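PDB 6OX6: Tas1 from Pseudomonas aeruginosa, which pyrophosphorylates adenosine nucleotides to produce (p)ppApp, depleting ADP and ATP in competitor cells that receive it through type VI secretion. Local coordinates for residues 312-316 / 317-321; 334-338 / 339-343. All coordinates share one frame; numbering follows the deposited sequence.

Interaction 1 of 2, residues 312-316 / 317-321; sequences IIVEG and DKVNT
Glu315 to Val319 form two overlapping type I beta turns at the passage from strand 308-313 to helix 319-328. The assignment rests on two backbone bonds from residue i+3 to the carbonyl of residue i: Lys318 N donates to Glu315 O at 3.0 Å, and Val319 N donates to Gly316 O at 3.2 Å. In both, the N-H reaches the oxygen from above the carbonyl plane, tilted by 47° and 61° respectively, and neither lies on a lone pair. Val319 N also makes a weak bond to Glu315 O, so that this one carbonyl is shared between two successive amides.

Side chains close over the turn. Val314 points its CB toward the turn and brings CG2 against the backbone, 3.9 Å from Val319 N, while the same methyl meets Val319 CG2 at 4.1 Å. Val319 CG2 also lies close to the turn backbone, 3.3 Å from Gly316 O. Lys318 lays its aliphatic root alongside the shared carbonyl, CB lying 3.5 Å from Glu315 O; the chain, bent at chi2 (-61°), then runs past Asp317, and the salt bridge from Lys318 NZ to Asp317 OD1 is long at 4.0 Å.

Val314 is buried against Val364 of strand 359-365 and bonds through its backbone to Asn365, whereas Ile313 just before it packs on Pro367 and Ile370 of helix 367-373.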
ATOM      1  N   ILE A 312      -2.241   6.579  11.691  1.00 30.97           N
ATOM      2  CA  ILE A 312      -2.815   7.747  12.337  1.00 31.99           C
ATOM      3  C   ILE A 312      -4.290   7.823  11.967  1.00 33.09           C
ATOM      4  O   ILE A 312      -4.653   7.843  10.784  1.00 35.17           O
ATOM      5  CB  ILE A 312      -2.071   9.026  11.948  1.00 32.61           C
ATOM      6  CG1 ILE A 312      -0.598   8.924  12.359  1.00 35.19           C
ATOM      7  CG2 ILE A 312      -2.746  10.220  12.566  1.00 32.36           C
ATOM      8  CD1 ILE A 312       0.263  10.096  11.891  1.00 35.05           C
ATOM      9  N   ILE A 313      -5.149   7.830  12.972  1.00 34.15           N
ATOM     10  CA  ILE A 313      -6.591   7.897  12.755  1.00 38.37           C
ATOM     11  C   ILE A 313      -7.032   9.279  13.192  1.00 41.80           C
ATOM     12  O   ILE A 313      -6.861   9.647  14.360  1.00 42.10           O
ATOM     13  CB  ILE A 313      -7.345   6.795  13.522  1.00 40.79           C
ATOM     14  CG1 ILE A 313      -6.873   5.407  13.078  1.00 42.15           C
ATOM     15  CG2 ILE A 313      -8.865   6.927  13.358  1.00 36.35           C
ATOM     16  CD1 ILE A 313      -5.843   4.803  14.017  1.00 42.12           C
ATOM     17  N   VAL A 314      -7.565  10.060  12.251  1.00 40.66           N
ATOM     18  CA  VAL A 314      -8.084  11.390  12.544  1.00 38.88           C
ATOM     19  C   VAL A 314      -9.395  11.540  11.794  1.00 39.47           C
ATOM     20  O   VAL A 314      -9.715  10.752  10.904  1.00 36.35           O
ATOM     21  CB  VAL A 314      -7.090  12.510  12.159  1.00 37.42           C
ATOM     22  CG1 VAL A 314      -5.906  12.549  13.141  1.00 36.09           C
ATOM     23  CG2 VAL A 314      -6.579  12.312  10.729  1.00 31.55           C
ATOM     24  N   GLU A 315     -10.161  12.563  12.157  1.00 40.96           N
ATOM     25  CA  GLU A 315     -11.418  12.803  11.464  1.00 47.06           C
ATOM     26  C   GLU A 315     -11.164  13.147   9.999  1.00 49.36           C
ATOM     27  O   GLU A 315     -10.057  13.535   9.607  1.00 54.53           O
ATOM     28  CB  GLU A 315     -12.202  13.910  12.157  1.00 54.02           C
ATOM     29  CG  GLU A 315     -12.586  13.530  13.565  1.00 59.94           C
ATOM     30  CD  GLU A 315     -13.552  12.335  13.609  1.00 66.16           C
ATOM     31  OE1 GLU A 315     -14.296  12.102  12.621  1.00 68.66           O
ATOM     32  OE2 GLU A 315     -13.561  11.624  14.638  1.00 67.28           O
ATOM     33  N   GLY A 316     -12.218  13.002   9.189  1.00 59.37           N
ATOM     34  CA  GLY A 316     -12.044  12.971   7.743  1.00 59.80           C
ATOM     35  C   GLY A 316     -11.357  14.208   7.198  1.00 62.05           C
ATOM     36  O   GLY A 316     -10.408  14.119   6.412  1.00 64.30           O
ATOM     37  N   ASP A 317     -11.814  15.381   7.613  1.00 62.12           N
ATOM     38  CA  ASP A 317     -11.272  16.598   7.033  1.00 64.30           C
ATOM     39  C   ASP A 317      -9.882  16.950   7.564  1.00 61.15           C
ATOM     40  O   ASP A 317      -9.262  17.885   7.049  1.00 62.58           O
ATOM     41  CB  ASP A 317     -12.267  17.734   7.261  1.00 75.61           C
ATOM     42  CG  ASP A 317     -12.728  17.829   8.708  1.00 85.58           C
ATOM     43  OD1 ASP A 317     -12.163  17.114   9.568  1.00 88.14           O
ATOM     44  OD2 ASP A 317     -13.664  18.618   8.984  1.00 89.86           O
ATOM     45  N   LYS A 318      -9.369  16.226   8.561  1.00 58.58           N
ATOM     46  CA  LYS A 318      -7.995  16.415   9.019  1.00 53.18           C
ATOM     47  C   LYS A 318      -6.999  15.515   8.307  1.00 48.24           C
ATOM     48  O   LYS A 318      -5.789  15.752   8.418  1.00 45.59           O
ATOM     49  CB  LYS A 318      -7.871  16.148  10.525  1.00 54.26           C
ATOM     50  CG  LYS A 318      -9.065  16.546  11.355  1.00 58.79           C
ATOM     51  CD  LYS A 318      -9.330  18.020  11.251  1.00 66.22           C
ATOM     52  CE  LYS A 318      -9.956  18.559  12.528  1.00 74.86           C
ATOM     53  NZ  LYS A 318     -10.838  19.723  12.224  1.00 78.95           N
ATOM     54  N   VAL A 319      -7.476  14.470   7.618  1.00 45.50           N
ATOM     55  CA  VAL A 319      -6.571  13.528   6.959  1.00 40.91           C
ATOM     56  C   VAL A 319      -5.574  14.265   6.073  1.00 37.43           C
ATOM     57  O   VAL A 319      -4.372  13.977   6.081  1.00 34.53           O
ATOM     58  CB  VAL A 319      -7.361  12.498   6.138  1.00 35.90           C
ATOM     59  CG1 VAL A 319      -6.385  11.627   5.398  1.00 34.23           C
ATOM     60  CG2 VAL A 319      -8.256  11.637   7.040  1.00 37.11           C
ATOM     61  N   ASN A 320      -6.107  15.192   5.283  1.00 42.04           N
ATOM     62  CA  ASN A 320      -5.312  15.989   4.365  1.00 43.42           C
ATOM     63  C   ASN A 320      -4.291  16.833   5.107  1.00 41.62           C
ATOM     64  O   ASN A 320      -3.140  16.939   4.683  1.00 35.79           O
ATOM     65  CB  ASN A 320      -6.212  16.882   3.510  1.00 51.34           C
ATOM     66  CG  ASN A 320      -7.126  16.088   2.600  1.00 57.89           C
ATOM     67  OD1 ASN A 320      -6.799  14.973   2.192  1.00 52.04           O
ATOM     68  ND2 ASN A 320      -8.280  16.659   2.274  1.00 64.52           N
ATOM     69  N   THR A 321      -4.708  17.434   6.217  1.00 42.25           N
ATOM     70  CA  THR A 321      -3.774  18.258   6.987  1.00 45.62           C
ATOM     71  C   THR A 321      -2.596  17.423   7.462  1.00 41.27           C
ATOM     72  O   THR A 321      -1.435  17.823   7.306  1.00 36.54           O
ATOM     73  CB  THR A 321      -4.480  18.908   8.171  1.00 51.03           C
ATOM     74  OG1 THR A 321      -5.662  19.564   7.707  1.00 54.50           O
ATOM     75  CG2 THR A 321      -3.576  19.926   8.824  1.00 52.25           C
TER

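Interaction 2 of 2, residues 334-338 / 339-343; sequences KVIDG and NADPL. With ACT (acetate ion), chain E.
A chi1 of 74° puts Asp337 CG between the backbone N and the carbonyl carbon, and OD2 then lies beside Asn339 N and CB. There OD2 takes a weak bond from Asn339 N at 3.2 Å, and the carboxylate and the Asn339 amide stand steeply turned against each other. The backbone beneath is a type I beta turn leading out of strand 332-336, closed by another weak bond, Ala340 N to Asp337 O at 3.4 Å.

An Asx turn follows: Asp341, its CG swung anti to the backbone N (chi1 175°), accepts Leu343 N at OD1 over 3.1 Å, from 79° above the carboxylate plane. OD2 takes Tyr345 N and forms a salt bridge with Arg60 of the immunity-protein chain, Pa14_01140. The carboxylate is thereby gripped by both chains. Asp341 CB packs 4.1 Å from Ile336 CG2, and Phe61 of that neighbouring chain lies on both residues. Farther back on the strand, Lys334 NZ weakly bonds acetate O at 3.4 Å.

One water ties the turns together, donating to Gly338 O at 2.5 Å and to Asp341 O at 2.7 Å.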
ATOM      1  N   LYS A 334       1.783   9.083  -0.551  1.00 28.67           N
ATOM      2  CA  LYS A 334       0.790   8.677  -1.541  1.00 28.72           C
ATOM      3  C   LYS A 334      -0.601   9.065  -1.042  1.00 32.52           C
ATOM      4  O   LYS A 334      -1.057   8.567  -0.007  1.00 28.92           O
ATOM      5  CB  LYS A 334       0.855   7.167  -1.802  1.00 36.18           C
ATOM      6  CG  LYS A 334      -0.270   6.653  -2.730  1.00 41.43           C
ATOM      7  CD  LYS A 334       0.143   5.371  -3.452  1.00 43.16           C
ATOM      8  CE  LYS A 334       0.523   4.274  -2.457  1.00 42.91           C
ATOM      9  NZ  LYS A 334      -0.673   3.491  -2.026  1.00 47.38           N
ATOM     10  N   VAL A 335      -1.276   9.939  -1.777  1.00 29.09           N
ATOM     11  CA  VAL A 335      -2.639  10.336  -1.456  1.00 29.93           C
ATOM     12  C   VAL A 335      -3.556   9.585  -2.413  1.00 37.85           C
ATOM     13  O   VAL A 335      -3.500   9.778  -3.635  1.00 37.55           O
ATOM     14  CB  VAL A 335      -2.844  11.847  -1.553  1.00 34.44           C
ATOM     15  CG1 VAL A 335      -4.301  12.143  -1.373  1.00 35.45           C
ATOM     16  CG2 VAL A 335      -2.000  12.579  -0.491  1.00 30.47           C
ATOM     17  N   ILE A 336      -4.382   8.704  -1.864  1.00 34.75           N
ATOM     18  CA  ILE A 336      -5.256   7.853  -2.659  1.00 37.82           C
ATOM     19  C   ILE A 336      -6.640   8.474  -2.667  1.00 39.18           C
ATOM     20  O   ILE A 336      -7.252   8.664  -1.610  1.00 30.88           O
ATOM     21  CB  ILE A 336      -5.296   6.430  -2.085  1.00 41.98           C
ATOM     22  CG1 ILE A 336      -3.902   5.817  -2.160  1.00 48.12           C
ATOM     23  CG2 ILE A 336      -6.319   5.590  -2.805  1.00 43.13           C
ATOM     24  CD1 ILE A 336      -3.598   4.871  -1.003  1.00 50.91           C
ATOM     25  N   ASP A 337      -7.164   8.779  -3.840  1.00 38.57           N
ATOM     26  CA  ASP A 337      -8.581   9.109  -3.869  1.00 44.56           C
ATOM     27  C   ASP A 337      -9.347   7.995  -4.566  1.00 45.75           C
ATOM     28  O   ASP A 337      -8.801   7.223  -5.379  1.00 45.74           O
ATOM     29  CB  ASP A 337      -8.856  10.457  -4.543  1.00 57.95           C
ATOM     30  CG  ASP A 337      -8.698  10.403  -6.047  1.00 63.37           C
ATOM     31  OD1 ASP A 337      -7.606  10.062  -6.550  1.00 66.33           O
ATOM     32  OD2 ASP A 337      -9.686  10.688  -6.724  1.00 67.64           O
ATOM     33  N   GLY A 338     -10.629   7.915  -4.220  1.00 41.05           N
ATOM     34  CA  GLY A 338     -11.470   6.854  -4.728  1.00 39.47           C
ATOM     35  C   GLY A 338     -11.730   6.904  -6.216  1.00 36.21           C
ATOM     36  O   GLY A 338     -12.268   5.930  -6.746  1.00 32.51           O
ATOM     37  N   ASN A 339     -11.357   7.987  -6.905  1.00 28.05           N
ATOM     38  CA  ASN A 339     -11.671   8.110  -8.328  1.00 39.79           C
ATOM     39  C   ASN A 339     -10.597   7.533  -9.239  1.00 37.87           C
ATOM     40  O   ASN A 339     -10.856   7.369 -10.435  1.00 35.84           O
ATOM     41  CB  ASN A 339     -11.917   9.572  -8.706  1.00 44.50           C
ATOM     42  CG  ASN A 339     -13.086  10.190  -7.927  1.00 49.75           C
ATOM     43  OD1 ASN A 339     -14.143   9.555  -7.737  1.00 49.49           O
ATOM     44  ND2 ASN A 339     -12.874  11.417  -7.423  1.00 49.64           N
ATOM     45  N   ALA A 340      -9.421   7.200  -8.707  1.00 34.19           N
ATOM     46  CA  ALA A 340      -8.343   6.603  -9.494  1.00 37.16           C
ATOM     47  C   ALA A 340      -8.105   5.136  -9.160  1.00 33.55           C
ATOM     48  O   ALA A 340      -8.006   4.293 -10.060  1.00 36.21           O
ATOM     49  CB  ALA A 340      -7.047   7.404  -9.281  1.00 40.57           C
ATOM     50  N   ASP A 341      -8.007   4.807  -7.881  1.00 28.92           N
ATOM     51  CA  ASP A 341      -7.891   3.424  -7.441  1.00 26.76           C
ATOM     52  C   ASP A 341      -9.017   2.568  -8.045  1.00 25.84           C
ATOM     53  O   ASP A 341     -10.200   2.891  -7.849  1.00 20.97           O
ATOM     54  CB  ASP A 341      -7.947   3.412  -5.918  1.00 28.15           C
ATOM     55  CG  ASP A 341      -7.966   2.008  -5.330  1.00 25.38           C
ATOM     56  OD1 ASP A 341      -7.559   1.032  -6.002  1.00 22.42           O
ATOM     57  OD2 ASP A 341      -8.371   1.888  -4.161  1.00 23.80           O
ATOM     58  N   PRO A 342      -8.700   1.472  -8.756  1.00 28.79           N
ATOM     59  CA  PRO A 342      -9.775   0.628  -9.309  1.00 27.14           C
ATOM     60  C   PRO A 342     -10.731   0.122  -8.252  1.00 22.05           C
ATOM     61  O   PRO A 342     -11.899  -0.161  -8.556  1.00 20.41           O
ATOM     62  CB  PRO A 342      -9.016  -0.543  -9.955  1.00 30.69           C
ATOM     63  CG  PRO A 342      -7.605  -0.073 -10.098  1.00 31.94           C
ATOM     64  CD  PRO A 342      -7.370   0.853  -8.955  1.00 30.18           C
ATOM     65  N   LEU A 343     -10.271  -0.009  -7.015  1.00 18.42           N
ATOM     66  CA  LEU A 343     -11.111  -0.473  -5.924  1.00 15.76           C
ATOM     67  C   LEU A 343     -11.762   0.662  -5.133  1.00 16.33           C
ATOM     68  O   LEU A 343     -12.481   0.379  -4.181  1.00 19.02           O
ATOM     69  CB  LEU A 343     -10.291  -1.348  -4.974  1.00 15.23           C
ATOM     70  CG  LEU A 343      -9.526  -2.535  -5.602  1.00 20.29           C
ATOM     71  CD1 LEU A 343      -8.962  -3.442  -4.465  1.00 17.58           C
ATOM     72  CD2 LEU A 343     -10.344  -3.335  -6.555  1.00 22.17           C
TER
HETATM   73  C   ACT E 503      -2.509   1.170   0.995  1.00 83.24           C
HETATM   74  O   ACT E 503      -1.330   1.385   0.539  1.00 82.84           O
HETATM   75  OXT ACT E 503      -2.968   1.355   2.165  1.00 84.80           O
HETATM   76  CH3 ACT E 503      -3.529   0.606  -0.034  1.00 81.62           C
HETATM   77  O   HOH W   1     -11.992   4.634  -8.902  1.00 27.48           O

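Overall arrangement
Interactions 1 and 2 come in series along the chain, linked by helix 319-328. Interaction 1 leads into that helix from strand 308-313; interaction 2 leaves strand 332-336, which follows it. The two strands run parallel with 359-365 and 347-353 between them, so the connection is a beta-alpha-beta crossover that skips two strands. The centres of interactions 1 and 2 are about 16 Å apart and the nearest atoms of interactions 1 and 2 about 5 Å. No other protein chain of the assembly touches 312-321, whereas 334-343 meets the immunity protein. Two acetate ions, probably from the crystallisation liquor, lie beside interaction 2: one near Lys334, another about 4 Å from the side chain of Asp337.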